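Local coordinates for PFC0360w protein (Plasmodium falciparum, PDB 3NI8) that belongs to the AHA1 family and probably activates the ATPase of the chaperone Hsp90 in the malaria parasite, at residues 55-61 and 73-77. Residues are numbered along the deposited sequence; the frame is centred on the assembly and turned at random.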
loop_
_atom_site.group_PDB
_atom_site.type_symbol
_atom_site.label_atom_id
_atom_site.label_comp_id
_atom_site.label_asym_id
_atom_site.label_seq_id
_atom_site.Cartn_x
_atom_site.Cartn_y
_atom_site.Cartn_z
ATOM N N VAL A 55 -9.011 -3.442 -8.854
ATOM C CA VAL A 55 -8.263 -2.232 -9.170
ATOM C C VAL A 55 -8.842 -1.575 -10.407
ATOM O O VAL A 55 -8.859 -2.174 -11.488
ATOM C CB VAL A 55 -6.731 -2.538 -9.419
ATOM C CG1 VAL A 55 -6.050 -1.401 -10.163
ATOM C CG2 VAL A 55 -6.000 -2.796 -8.130
ATOM N N ASP A 56 -9.326 -0.347 -10.244
ATOM C CA ASP A 56 -9.658 0.508 -11.374
ATOM C C ASP A 56 -8.587 1.594 -11.381
ATOM O O ASP A 56 -8.706 2.612 -10.678
ATOM C CB ASP A 56 -11.066 1.078 -11.223
ATOM C CG ASP A 56 -11.460 2.008 -12.361
ATOM O OD1 ASP A 56 -10.849 1.977 -13.465
ATOM O OD2 ASP A 56 -12.403 2.799 -12.153
ATOM N N LEU A 57 -7.522 1.359 -12.155
ATOM C CA LEU A 57 -6.332 2.221 -12.104
ATOM C C LEU A 57 -6.470 3.549 -12.854
ATOM O O LEU A 57 -6.018 3.699 -14.005
ATOM C CB LEU A 57 -5.079 1.460 -12.523
ATOM C CG LEU A 57 -3.740 2.167 -12.352
ATOM C CD1 LEU A 57 -3.451 2.330 -10.882
ATOM C CD2 LEU A 57 -2.629 1.378 -13.095
ATOM N N LYS A 58 -7.092 4.513 -12.177
ATOM C CA LYS A 58 -7.261 5.877 -12.713
ATOM C C LYS A 58 -7.502 6.859 -11.549
ATOM O O LYS A 58 -7.883 6.438 -10.453
ATOM C CB LYS A 58 -8.396 5.932 -13.758
ATOM C CG LYS A 58 -9.817 5.962 -13.167
ATOM C CD LYS A 58 -10.862 5.782 -14.253
ATOM C CE LYS A 58 -12.271 5.744 -13.684
ATOM N NZ LYS A 58 -12.924 7.055 -13.861
ATOM N N VAL A 59 -7.242 8.147 -11.770
ATOM C CA VAL A 59 -7.470 9.146 -10.727
ATOM C C VAL A 59 -8.968 9.129 -10.408
ATOM O O VAL A 59 -9.793 9.261 -11.311
ATOM C CB VAL A 59 -6.962 10.557 -11.157
ATOM C CG1 VAL A 59 -7.473 11.670 -10.197
ATOM C CG2 VAL A 59 -5.418 10.570 -11.269
ATOM N N GLY A 60 -9.314 8.912 -9.139
ATOM C CA GLY A 60 -10.708 8.715 -8.746
ATOM C C GLY A 60 -11.170 7.259 -8.825
ATOM O O GLY A 60 -12.325 6.940 -8.474
ATOM N N GLY A 61 -10.284 6.373 -9.296
ATOM C CA GLY A 61 -10.613 4.960 -9.455
ATOM C C GLY A 61 -10.534 4.255 -8.112
ATOM O O GLY A 61 -9.657 4.548 -7.288
ATOM N N GLU A 73 -9.060 4.542 -3.004
ATOM C CA GLU A 73 -9.273 5.296 -4.215
ATOM C C GLU A 73 -7.947 5.974 -4.578
ATOM O O GLU A 73 -7.284 6.578 -3.729
ATOM C CB GLU A 73 -10.366 6.324 -3.973
ATOM C CG GLU A 73 -10.479 7.428 -5.029
ATOM C CD GLU A 73 -11.585 8.436 -4.712
ATOM O OE1 GLU A 73 -11.579 9.548 -5.320
ATOM O OE2 GLU A 73 -12.451 8.116 -3.855
ATOM N N PHE A 74 -7.540 5.807 -5.827
ATOM C CA PHE A 74 -6.346 6.462 -6.357
ATOM C C PHE A 74 -6.609 7.941 -6.562
ATOM O O PHE A 74 -7.611 8.316 -7.172
ATOM C CB PHE A 74 -5.922 5.825 -7.689
ATOM C CG PHE A 74 -5.610 4.345 -7.597
ATOM C CD1 PHE A 74 -4.473 3.902 -6.940
ATOM C CD2 PHE A 74 -6.449 3.399 -8.202
ATOM C CE1 PHE A 74 -4.167 2.530 -6.865
ATOM C CE2 PHE A 74 -6.158 2.012 -8.135
ATOM C CZ PHE A 74 -5.010 1.584 -7.469
ATOM N N THR A 75 -5.715 8.780 -6.046
ATOM C CA THR A 75 -5.897 10.243 -6.135
ATOM C C THR A 75 -4.759 10.906 -6.893
ATOM O O THR A 75 -4.874 12.064 -7.290
ATOM C CB THR A 75 -6.116 10.922 -4.752
ATOM O OG1 THR A 75 -4.928 10.845 -3.965
ATOM C CG2 THR A 75 -7.256 10.263 -3.976
ATOM N N GLU A 76 -3.678 10.158 -7.118
ATOM C CA GLU A 76 -2.554 10.611 -7.941
ATOM C C GLU A 76 -1.765 9.417 -8.482
ATOM O O GLU A 76 -1.272 8.562 -7.730
ATOM C CB GLU A 76 -1.620 11.540 -7.153
ATOM C CG GLU A 76 -0.622 12.321 -8.058
ATOM C CD GLU A 76 0.564 12.943 -7.304
ATOM O OE1 GLU A 76 0.382 13.539 -6.216
ATOM O OE2 GLU A 76 1.697 12.826 -7.816
ATOM N N ILE A 77 -1.654 9.361 -9.799
ATOM C CA ILE A 77 -0.885 8.305 -10.460
ATOM C C ILE A 77 0.158 8.918 -11.362
ATOM O O ILE A 77 -0.149 9.297 -12.499
ATOM C CB ILE A 77 -1.766 7.325 -11.273
ATOM C CG1 ILE A 77 -2.756 6.601 -10.356
ATOM C CG2 ILE A 77 -0.873 6.296 -11.958
ATOM C CD1 ILE A 77 -3.968 6.109 -11.054
#
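Phe74 O accepts the backbone N-H of Gly60 at 2.7 Å (Gly60 N to Phe74 O), and the N-H...O angle of 161° makes the bond nearly straight. The same residue donates in return: Phe74 N lies 2.9 Å from Gly61 O. Both polar atoms of the Phe74 backbone are therefore spent on the Lys58-Gly61 turn. The bond from Gly61 N to Lys58 O, 2.7 Å, closes this type II turn, and Gly60 sits at its third position with a positive phi, a backbone shape that glycine adopts readily.

The Phe74 ring lies against the loop. With CG beside its own backbone N (chi1 -59°), Asp56 O and Lys58 O lie at its edge, near the ring plane, and Phe74 CD2 comes within 3.4 Å of Asp56 O. Over one ring face lies Leu57 CD1, 3.9 Å from the centroid and 14° off the normal, a CH-pi contact. That methyl also meets Ile77 CD1 at 3.8 Å, while Val55 CG1 approaches the CE2-CZ end of the ring obliquely. Ile77 CD1 itself packs on the Lys58 backbone. Extended Glu73 runs alongside the glycine turn, OE1 near Gly60 CA, and its OE2 forms a salt bridge to Lys86 of strand 82-89.

Within the seven-stranded antiparallel sheet, the contact fastens the loop joining strands 54-55 and 62-65 to strand 70-78, next to a classic bulge at Thr75 and Glu76 facing Val84. Val55 and Leu57 touch helices 41-47 and 31-39, respectively. The chemistry implies a division of labour: reciprocal backbone bonds fix the turn against the strand, while one buried aromatic ring, lined by carbonyl oxygens and aliphatic methyls, joins the loop to Phe63, which also meets that ring.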